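Local structure of polysaccharide deacetylase (Streptococcus pyogenes, 6DQ3) at residues Y14-V19 against M80-N85; T75-M80 against T99-T104; Q131-N136 against A169-S174. The protein removes N-acetyl groups from the cell wall linkage unit of streptococcal rhamnopolysaccharides, as a zinc-dependent deacetylase of carbohydrate esterase family 4. One frame throughout, in Å; residues are numbered along the deposited sequence.

Interaction 1: Y14-V19 against M80-N85; sequences YHAIHV and MIDFYN. With ZN (zinc ion), chain F; ACT (acetate ion), chain C.
His18 and Asp82 meet ring edge to carboxylate: ND1 of the imidazole gives its N-H to OD2 of Asp82 over 3.0 Å, and the oxygen lies practically in the ring plane. At the acid, the donor arrives on the anti side of OD2, slightly out of the carboxylate plane, and the two planes are turned 51° against each other. In both side chains CG lies between the backbone N and the carbonyl carbon (chi1 56° for His18, 63° for Asp82), which brings the two groups together. The same OD2 accepts a second bond, from Ile17 N at 3.0 Å, which comes from above the carboxylate plane; two donors thus grip one oxygen and limit the rotation of the carboxylate. Its other oxygen, OD1, accepts a hydrogen bond from a water that also donates to His15 O, so the acid is bonded to Ile17 and His18 directly and to His15 through water. Across the ring from ND1, His18 NE2 binds a zinc ion at 2.1 Å, a site shared with Glu24; the carboxylate behind the imidazole probably makes it a stronger metal ligand.

Met80 supplies the apolar part. Its chain is bent at the last torsion, which lays CE against the backbone of His15, 3.4 Å from His15 C, and near Ala16 CB. The His15 ring donates from NE2 to atom O of the acetate ion, 2.7 Å away, in a nearly straight bond.

The contact ties the loop that follows strand 8-14 to the first turn of helix 81-93. Ile17 and Tyr14 pack on Phe76 of strand 71-77 and on Phe37 of helix 34-46, while Phe83 and Tyr84 face helix 117-124.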
loop_
_atom_site.group_PDB
_atom_site.type_symbol
_atom_site.label_atom_id
_atom_site.label_comp_id
_atom_site.label_asym_id
_atom_site.label_seq_id
_atom_site.Cartn_x
_atom_site.Cartn_y
_atom_site.Cartn_z
ATOM N N TYR A 14 5.271 3.567 0.486
ATOM C CA TYR A 14 6.396 3.278 1.364
ATOM C C TYR A 14 6.859 1.840 1.153
ATOM O O TYR A 14 6.106 0.982 0.693
ATOM C CB TYR A 14 6.004 3.450 2.839
ATOM C CG TYR A 14 5.778 4.863 3.312
ATOM C CD1 TYR A 14 4.522 5.440 3.248
ATOM C CD2 TYR A 14 6.816 5.611 3.849
ATOM C CE1 TYR A 14 4.305 6.731 3.683
ATOM C CE2 TYR A 14 6.611 6.899 4.291
ATOM C CZ TYR A 14 5.354 7.457 4.204
ATOM O OH TYR A 14 5.147 8.740 4.644
ATOM N N HIS A 15 8.111 1.574 1.524
ATOM C CA HIS A 15 8.611 0.207 1.586
ATOM C C HIS A 15 9.279 0.031 2.944
ATOM O O HIS A 15 8.589 -0.170 3.953
ATOM C CB HIS A 15 9.550 -0.087 0.418
ATOM C CG HIS A 15 8.823 -0.458 -0.841
ATOM N ND1 HIS A 15 8.206 0.476 -1.645
ATOM C CD2 HIS A 15 8.591 -1.662 -1.415
ATOM C CE1 HIS A 15 7.639 -0.135 -2.672
ATOM N NE2 HIS A 15 7.862 -1.433 -2.560
ATOM N N ALA A 16 10.597 0.165 2.995
ATOM C CA ALA A 16 11.329 -0.060 4.238
ATOM C C ALA A 16 11.337 1.179 5.122
ATOM O O ALA A 16 11.589 2.291 4.653
ATOM C CB ALA A 16 12.766 -0.474 3.938
ATOM N N ILE A 17 11.082 0.979 6.413
ATOM C CA ILE A 17 11.239 2.031 7.412
ATOM C C ILE A 17 11.943 1.407 8.609
ATOM O O ILE A 17 11.326 0.660 9.378
ATOM C CB ILE A 17 9.906 2.662 7.844
ATOM C CG1 ILE A 17 9.174 3.194 6.610
ATOM C CG2 ILE A 17 10.150 3.778 8.842
ATOM C CD1 ILE A 17 7.852 3.879 6.900
ATOM N N HIS A 18 13.228 1.700 8.771
ATOM C CA HIS A 18 13.954 1.219 9.941
ATOM C C HIS A 18 15.311 1.898 9.987
ATOM O O HIS A 18 15.748 2.532 9.023
ATOM C CB HIS A 18 14.091 -0.316 9.943
ATOM C CG HIS A 18 14.738 -0.892 8.719
ATOM N ND1 HIS A 18 14.012 -1.391 7.659
ATOM C CD2 HIS A 18 16.041 -1.101 8.412
ATOM C CE1 HIS A 18 14.840 -1.854 6.739
ATOM N NE2 HIS A 18 16.077 -1.690 7.171
ATOM N N VAL A 19 15.961 1.783 11.148
ATOM C CA VAL A 19 17.323 2.266 11.285
ATOM C C VAL A 19 18.239 1.404 10.428
ATOM O O VAL A 19 18.144 0.171 10.435
ATOM C CB VAL A 19 17.756 2.243 12.759
ATOM C CG1 VAL A 19 19.237 2.572 12.851
ATOM C CG2 VAL A 19 16.932 3.214 13.576
ATOM N N MET A 80 6.750 -6.504 5.054
ATOM C CA MET A 80 7.999 -6.684 5.775
ATOM C C MET A 80 7.792 -6.450 7.265
ATOM O O MET A 80 6.913 -5.690 7.681
ATOM C CB MET A 80 9.060 -5.735 5.214
ATOM C CG MET A 80 9.423 -6.045 3.763
ATOM S SD MET A 80 10.611 -4.913 3.021
ATOM C CE MET A 80 9.681 -3.387 3.051
ATOM N N ILE A 81 8.613 -7.126 8.074
ATOM C CA ILE A 81 8.383 -7.141 9.514
ATOM C C ILE A 81 8.580 -5.748 10.113
ATOM O O ILE A 81 7.987 -5.422 11.151
ATOM C CB ILE A 81 9.289 -8.203 10.174
ATOM C CG1 ILE A 81 8.931 -8.367 11.652
ATOM C CG2 ILE A 81 10.764 -7.849 10.000
ATOM C CD1 ILE A 81 7.518 -8.874 11.880
ATOM N N ASP A 82 9.382 -4.892 9.468
ATOM C CA ASP A 82 9.544 -3.536 9.980
ATOM C C ASP A 82 8.234 -2.752 9.941
ATOM O O ASP A 82 8.109 -1.750 10.652
ATOM C CB ASP A 82 10.651 -2.777 9.223
ATOM C CG ASP A 82 10.351 -2.579 7.738
ATOM O OD1 ASP A 82 9.328 -3.085 7.235
ATOM O OD2 ASP A 82 11.155 -1.899 7.065
ATOM N N PHE A 83 7.248 -3.176 9.141
ATOM C CA PHE A 83 5.947 -2.512 9.195
ATOM C C PHE A 83 5.298 -2.709 10.561
ATOM O O PHE A 83 4.688 -1.784 11.110
ATOM C CB PHE A 83 5.023 -3.020 8.081
ATOM C CG PHE A 83 3.674 -2.355 8.082
ATOM C CD1 PHE A 83 3.498 -1.107 7.504
ATOM C CD2 PHE A 83 2.587 -2.963 8.694
ATOM C CE1 PHE A 83 2.256 -0.487 7.522
ATOM C CE2 PHE A 83 1.349 -2.349 8.713
ATOM C CZ PHE A 83 1.184 -1.111 8.131
ATOM N N TYR A 84 5.439 -3.903 11.139
ATOM C CA TYR A 84 4.912 -4.158 12.476
ATOM C C TYR A 84 5.814 -3.595 13.568
ATOM O O TYR A 84 5.319 -3.044 14.560
ATOM C CB TYR A 84 4.732 -5.661 12.675
ATOM C CG TYR A 84 4.247 -6.069 14.040
ATOM C CD1 TYR A 84 2.926 -5.875 14.415
ATOM C CD2 TYR A 84 5.101 -6.687 14.946
ATOM C CE1 TYR A 84 2.473 -6.261 15.657
ATOM C CE2 TYR A 84 4.656 -7.083 16.190
ATOM C CZ TYR A 84 3.340 -6.866 16.541
ATOM O OH TYR A 84 2.885 -7.254 17.778
ATOM N N ASN A 85 7.135 -3.734 13.418
ATOM C CA ASN A 85 8.034 -3.331 14.493
ATOM C C ASN A 85 8.241 -1.822 14.546
ATOM O O ASN A 85 8.441 -1.267 15.630
ATOM C CB ASN A 85 9.408 -3.993 14.344
ATOM C CG ASN A 85 9.389 -5.479 14.638
ATOM O OD1 ASN A 85 8.566 -5.969 15.412
ATOM N ND2 ASN A 85 10.318 -6.205 14.028
HETATM ZN ZN ZN F . 17.590 -2.963 6.379
HETATM C C ACT C . 6.485 -3.619 -5.243
HETATM O O ACT C . 6.773 -3.467 -4.039
HETATM O OXT ACT C . 6.570 -4.679 -5.891
HETATM C CH3 ACT C . 5.991 -2.450 -5.932
HETATM O O HOH W 1 7.430 -1.982 5.699
#

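Interaction 2: T75-M80 against T99-T104; sequences TFDDSM and TNNVIT. With ZN (zinc ion), chain D.
Thr99 opens the pairing with its carbonyl oxygen, which takes the N-H of Phe76 (2.8 Å from Phe76 N to Thr99 O) and lies at the edge of the Phe76 ring, in its plane. The Thr99 hydroxyl is hydrogen-bonded to Trp73. Asn100 is paired with Phe76, and its side chain lies on the sheet face that carries the phenyl ring. Asn101 contributes most: its backbone N donates to Phe76 O at 2.7 Å, its O receives Asp78 N, and its side-chain ND2 donates to Asp77 OD1 at 2.8 Å with an angle of 169°. That carboxylate oxygen is met nearly end-on by an N-H lying in the amide plane, the two side chains running alongside each other with their planes 40° apart. The other oxygen of Asp77 forms a salt bridge with Arg212, so charge and amide together hold the carboxylate.

These are neighbouring parallel strands of a beta-alpha-beta unit, strand 71-77, helix 81-93 and strand 98-102, their short axes 24° apart; the metal-binding loop leaves from the C-terminal end of the first. Past the bridges, Val102 packs CG1 against Ser79 OG. Ile103, at the N-cap position of the next helix, gives its backbone N to Ser79 OG at 3.0 Å, and a water links that hydroxyl to Ile103 O. The Ile103 side chain runs beside Asp78, CD1 lying 3.7 Å from Asp78 OD1, the oxygen that binds zinc at 2.1 Å together with His133 and His137.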
loop_
_atom_site.group_PDB
_atom_site.type_symbol
_atom_site.label_atom_id
_atom_site.label_comp_id
_atom_site.label_asym_id
_atom_site.label_seq_id
_atom_site.Cartn_x
_atom_site.Cartn_y
_atom_site.Cartn_z
ATOM N N THR A 75 0.175 3.471 1.807
ATOM C CA THR A 75 0.363 2.084 1.403
ATOM C C THR A 75 1.810 1.647 1.591
ATOM O O THR A 75 2.744 2.422 1.361
ATOM C CB THR A 75 -0.050 1.846 -0.065
ATOM O OG1 THR A 75 0.882 2.467 -0.961
ATOM C CG2 THR A 75 -1.449 2.395 -0.327
ATOM N N PHE A 76 1.975 0.388 1.995
ATOM C CA PHE A 76 3.270 -0.244 2.212
ATOM C C PHE A 76 3.269 -1.575 1.476
ATOM O O PHE A 76 2.368 -2.392 1.684
ATOM C CB PHE A 76 3.536 -0.507 3.704
ATOM C CG PHE A 76 3.765 0.733 4.526
ATOM C CD1 PHE A 76 2.735 1.620 4.773
ATOM C CD2 PHE A 76 5.011 0.988 5.079
ATOM C CE1 PHE A 76 2.949 2.752 5.538
ATOM C CE2 PHE A 76 5.227 2.117 5.842
ATOM C CZ PHE A 76 4.197 2.998 6.070
ATOM N N ASP A 77 4.285 -1.821 0.656
ATOM C CA ASP A 77 4.373 -3.085 -0.060
ATOM C C ASP A 77 5.302 -4.070 0.648
ATOM O O ASP A 77 6.175 -3.686 1.436
ATOM C CB ASP A 77 4.865 -2.874 -1.500
ATOM C CG ASP A 77 3.983 -1.932 -2.295
ATOM O OD1 ASP A 77 2.797 -1.777 -1.946
ATOM O OD2 ASP A 77 4.479 -1.351 -3.282
ATOM N N ASP A 78 5.065 -5.361 0.366
ATOM C CA ASP A 78 5.981 -6.478 0.612
ATOM C C ASP A 78 5.892 -7.055 2.021
ATOM O O ASP A 78 6.665 -7.954 2.378
ATOM C CB ASP A 78 7.424 -6.048 0.314
ATOM C CG ASP A 78 7.674 -5.788 -1.159
ATOM O OD1 ASP A 78 6.801 -6.137 -1.968
ATOM O OD2 ASP A 78 8.728 -5.215 -1.510
ATOM N N SER A 79 4.941 -6.574 2.807
ATOM C CA SER A 79 4.609 -7.120 4.121
ATOM C C SER A 79 5.864 -7.486 4.912
ATOM O O SER A 79 6.029 -8.609 5.393
ATOM C CB SER A 79 3.672 -8.323 3.983
ATOM O OG SER A 79 4.103 -9.200 2.955
ATOM N N MET A 80 6.750 -6.504 5.054
ATOM C CA MET A 80 7.999 -6.684 5.775
ATOM C C MET A 80 7.792 -6.450 7.265
ATOM O O MET A 80 6.913 -5.690 7.681
ATOM C CB MET A 80 9.060 -5.735 5.214
ATOM C CG MET A 80 9.423 -6.045 3.763
ATOM S SD MET A 80 10.611 -4.913 3.021
ATOM C CE MET A 80 9.681 -3.387 3.051
ATOM N N THR A 99 -2.321 0.763 4.826
ATOM C CA THR A 99 -2.531 -0.511 4.157
ATOM C C THR A 99 -1.189 -1.145 3.845
ATOM O O THR A 99 -0.273 -0.473 3.363
ATOM C CB THR A 99 -3.310 -0.339 2.836
ATOM O OG1 THR A 99 -4.624 0.148 3.108
ATOM C CG2 THR A 99 -3.404 -1.668 2.086
ATOM N N ASN A 100 -1.068 -2.441 4.107
ATOM C CA ASN A 100 0.095 -3.196 3.668
ATOM C C ASN A 100 -0.321 -4.244 2.641
ATOM O O ASN A 100 -1.253 -5.020 2.874
ATOM C CB ASN A 100 0.810 -3.879 4.830
ATOM C CG ASN A 100 2.181 -4.378 4.435
ATOM O OD1 ASN A 100 2.307 -5.295 3.622
ATOM N ND2 ASN A 100 3.219 -3.763 4.987
ATOM N N ASN A 101 0.386 -4.271 1.520
ATOM C CA ASN A 101 0.119 -5.214 0.442
ATOM C C ASN A 101 0.987 -6.450 0.635
ATOM O O ASN A 101 2.218 -6.373 0.556
ATOM C CB ASN A 101 0.366 -4.509 -0.883
ATOM C CG ASN A 101 -0.512 -3.277 -1.028
ATOM O OD1 ASN A 101 -1.721 -3.354 -0.825
ATOM N ND2 ASN A 101 0.092 -2.134 -1.335
ATOM N N VAL A 102 0.333 -7.588 0.864
ATOM C CA VAL A 102 0.957 -8.747 1.489
ATOM C C VAL A 102 1.349 -9.784 0.443
ATOM O O VAL A 102 0.547 -10.149 -0.430
ATOM C CB VAL A 102 0.026 -9.380 2.537
ATOM C CG1 VAL A 102 0.684 -10.626 3.143
ATOM C CG2 VAL A 102 -0.358 -8.374 3.614
ATOM N N ILE A 103 2.580 -10.279 0.563
ATOM C CA ILE A 103 3.069 -11.420 -0.202
ATOM C C ILE A 103 2.694 -12.663 0.599
ATOM O O ILE A 103 3.380 -13.026 1.557
ATOM C CB ILE A 103 4.578 -11.335 -0.434
ATOM C CG1 ILE A 103 4.946 -9.997 -1.079
ATOM C CG2 ILE A 103 5.064 -12.500 -1.278
ATOM C CD1 ILE A 103 6.444 -9.726 -1.121
ATOM N N THR A 104 1.602 -13.326 0.212
ATOM C CA THR A 104 1.023 -14.320 1.110
ATOM C C THR A 104 1.912 -15.547 1.259
ATOM O O THR A 104 1.885 -16.196 2.307
ATOM C CB THR A 104 -0.373 -14.727 0.640
ATOM O OG1 THR A 104 -0.309 -15.281 -0.679
ATOM C CG2 THR A 104 -1.296 -13.512 0.644
HETATM ZN ZN ZN D . 6.673 -5.884 -4.008
HETATM O O HOH W 2 9.014 -5.457 -4.116
HETATM O O HOH W 3 4.478 -11.821 3.764
#

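Interaction 3: Q131-N136 against A169-S174; sequences QDHTVN and AIAYPS. With ZN (zinc ion), chain D; ACT (acetate ion), chain C; EDO (1,2-ethanediol), chain H.
His133 crosses to the 169-174 segment with its imidazole. From CB, chi1 of -155° sets CG anti to the backbone N and carries the ring over toward Ala171. CG itself lies 3.8 Å from Ala171 O, and ND1 donates to that carbonyl over only 2.6 Å. The oxygen is in the ring plane, yet the donor stands well above the carbonyl plane. Ala171 CB lies off the ring plane, 3.6 Å from ND1. CE1 comes next, close to the CA of Pro173; it and CD2 flank NE2 near the zinc. At the tip NE2 binds the zinc ion at 2.2 Å, with Asp78, His137, both acetate oxygens and a water as the other ligands.

Earlier in the two segments the backbones are joined by one beta bridge: Asp132 N donates to Ala169 O, and Ala171 N to Asp132 O. Gln131 OE1 extends this by accepting Ala169 N at 2.9 Å. Asp132 OD1 takes Thr134 N, an Asx turn, while OD2 bonds Ser155. Thr134 CG2 packs on CG and CD of the Pro173 ring.

Ser174 N donates to acetate OXT at 2.6 Å in a straight bond, so residues 169-174 add a backbone bond to a ligand that the zinc also holds. A carbonyl gripping ND1 leaves NE2 to the zinc and probably raises its donor strength, and the acetate is consistent with the place of the deacetylation product.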
loop_
_atom_site.group_PDB
_atom_site.type_symbol
_atom_site.label_atom_id
_atom_site.label_comp_id
_atom_site.label_asym_id
_atom_site.label_seq_id
_atom_site.Cartn_x
_atom_site.Cartn_y
_atom_site.Cartn_z
ATOM N N GLN A 131 -3.935 -5.969 2.153
ATOM C CA GLN A 131 -4.425 -6.235 0.818
ATOM C C GLN A 131 -3.424 -7.129 0.085
ATOM O O GLN A 131 -2.494 -7.687 0.683
ATOM C CB GLN A 131 -4.697 -4.906 0.105
ATOM C CG GLN A 131 -5.703 -4.000 0.837
ATOM C CD GLN A 131 -7.097 -4.602 0.943
ATOM O OE1 GLN A 131 -7.650 -5.086 -0.039
ATOM N NE2 GLN A 131 -7.664 -4.584 2.145
ATOM N N ASP A 132 -3.624 -7.279 -1.222
ATOM C CA ASP A 132 -2.969 -8.342 -1.969
ATOM C C ASP A 132 -1.686 -7.884 -2.644
ATOM O O ASP A 132 -1.615 -6.787 -3.203
ATOM C CB ASP A 132 -3.930 -8.899 -3.022
ATOM C CG ASP A 132 -3.409 -10.152 -3.672
ATOM O OD1 ASP A 132 -2.592 -10.043 -4.607
ATOM O OD2 ASP A 132 -3.805 -11.242 -3.224
ATOM N N HIS A 133 -0.663 -8.747 -2.583
ATOM C CA HIS A 133 0.587 -8.530 -3.301
ATOM C C HIS A 133 1.094 -9.839 -3.902
ATOM O O HIS A 133 2.305 -10.063 -3.985
ATOM C CB HIS A 133 1.630 -7.897 -2.377
ATOM C CG HIS A 133 2.689 -7.113 -3.093
ATOM N ND1 HIS A 133 2.449 -6.406 -4.253
ATOM C CD2 HIS A 133 3.991 -6.907 -2.790
ATOM C CE1 HIS A 133 3.564 -5.812 -4.642
ATOM N NE2 HIS A 133 4.516 -6.102 -3.771
ATOM N N THR A 134 0.159 -10.703 -4.322
ATOM C CA THR A 134 0.382 -12.009 -4.935
ATOM C C THR A 134 0.907 -13.035 -3.935
ATOM O O THR A 134 1.236 -12.701 -2.790
ATOM C CB THR A 134 1.349 -11.947 -6.127
ATOM O OG1 THR A 134 2.700 -11.878 -5.657
ATOM C CG2 THR A 134 1.043 -10.768 -7.039
ATOM N N VAL A 135 0.984 -14.294 -4.370
ATOM C CA VAL A 135 1.501 -15.358 -3.516
ATOM C C VAL A 135 3.023 -15.335 -3.491
ATOM O O VAL A 135 3.640 -15.301 -2.422
ATOM C CB VAL A 135 0.981 -16.730 -3.987
ATOM C CG1 VAL A 135 1.553 -17.839 -3.099
ATOM C CG2 VAL A 135 -0.534 -16.776 -4.009
ATOM N N ASN A 136 3.654 -15.349 -4.665
ATOM C CA ASN A 136 5.094 -15.525 -4.769
ATOM C C ASN A 136 5.827 -14.305 -5.314
ATOM O O ASN A 136 7.047 -14.364 -5.491
ATOM C CB ASN A 136 5.387 -16.752 -5.645
ATOM C CG ASN A 136 4.853 -18.045 -5.037
ATOM O OD1 ASN A 136 5.308 -18.478 -3.974
ATOM N ND2 ASN A 136 3.891 -18.668 -5.714
ATOM N N ALA A 169 -8.103 -4.821 -2.895
ATOM C CA ALA A 169 -7.041 -4.073 -3.548
ATOM C C ALA A 169 -5.829 -4.957 -3.780
ATOM O O ALA A 169 -5.531 -5.854 -2.986
ATOM C CB ALA A 169 -6.632 -2.845 -2.712
ATOM N N ILE A 170 -5.124 -4.685 -4.879
ATOM C CA ILE A 170 -3.890 -5.385 -5.210
ATOM C C ILE A 170 -2.836 -4.356 -5.596
ATOM O O ILE A 170 -3.142 -3.308 -6.178
ATOM C CB ILE A 170 -4.099 -6.418 -6.348
ATOM C CG1 ILE A 170 -2.795 -7.155 -6.668
ATOM C CG2 ILE A 170 -4.657 -5.725 -7.591
ATOM C CD1 ILE A 170 -2.958 -8.297 -7.649
ATOM N N ALA A 171 -1.589 -4.645 -5.228
ATOM C CA ALA A 171 -0.420 -3.932 -5.734
ATOM C C ALA A 171 0.365 -4.904 -6.608
ATOM O O ALA A 171 0.738 -5.984 -6.145
ATOM C CB ALA A 171 0.457 -3.407 -4.593
ATOM N N TYR A 172 0.603 -4.537 -7.864
ATOM C CA TYR A 172 1.316 -5.435 -8.776
ATOM C C TYR A 172 2.801 -5.450 -8.435
ATOM O O TYR A 172 3.397 -4.381 -8.243
ATOM C CB TYR A 172 1.105 -5.005 -10.228
ATOM C CG TYR A 172 -0.356 -4.802 -10.533
ATOM C CD1 TYR A 172 -1.244 -5.867 -10.472
ATOM C CD2 TYR A 172 -0.857 -3.547 -10.834
ATOM C CE1 TYR A 172 -2.575 -5.689 -10.707
ATOM C CE2 TYR A 172 -2.193 -3.360 -11.085
ATOM C CZ TYR A 172 -3.050 -4.434 -11.016
ATOM O OH TYR A 172 -4.387 -4.262 -11.259
ATOM N N PRO A 173 3.428 -6.626 -8.332
ATOM C CA PRO A 173 4.860 -6.664 -8.006
ATOM C C PRO A 173 5.682 -5.859 -9.000
ATOM O O PRO A 173 5.571 -6.032 -10.218
ATOM C CB PRO A 173 5.198 -8.158 -8.049
ATOM C CG PRO A 173 3.906 -8.818 -7.651
ATOM C CD PRO A 173 2.824 -7.971 -8.297
ATOM N N SER A 174 6.503 -4.962 -8.460
ATOM C CA SER A 174 7.379 -4.085 -9.232
ATOM C C SER A 174 6.606 -3.171 -10.174
ATOM O O SER A 174 7.192 -2.565 -11.080
ATOM C CB SER A 174 8.414 -4.911 -10.004
ATOM O OG SER A 174 9.227 -5.641 -9.100
HETATM ZN ZN ZN D . 6.673 -5.884 -4.008
HETATM C C ACT C . 6.485 -3.619 -5.243
HETATM O O ACT C . 6.773 -3.467 -4.039
HETATM O OXT ACT C . 6.570 -4.679 -5.891
HETATM C CH3 ACT C . 5.991 -2.450 -5.932
HETATM C C1 EDO H . 7.895 -18.032 0.026
HETATM O O1 EDO H . 9.082 -18.776 0.315
HETATM C C2 EDO H . 7.410 -18.365 -1.382
HETATM O O2 EDO H . 6.140 -17.742 -1.574
HETATM O O HOH W 2 9.014 -5.457 -4.116
#

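Overall arrangement
Along the chain, interactions 1 and 2 interleave, sharing Met80, and interaction 3 follows both. Interactions 2 and 3 lie about 8 Å apart between centres and meet in the sheet, where strand 98-102 pairs with strand 128-132; interactions 1 and 2 are about 10 Å apart, joined through Tyr14 and Phe76. Interactions 1 and 3, about 17 Å apart between centres, do not touch, yet residues of both bond to one acetate. The loops after strands 71-77 and 128-132, on either side of strand 98-102, thus meet at one zinc ion, bound by Asp78 from interaction 2 and His133 from interaction 3, consistent with a deacetylase active site. His18 and Glu24 bind a different zinc ion.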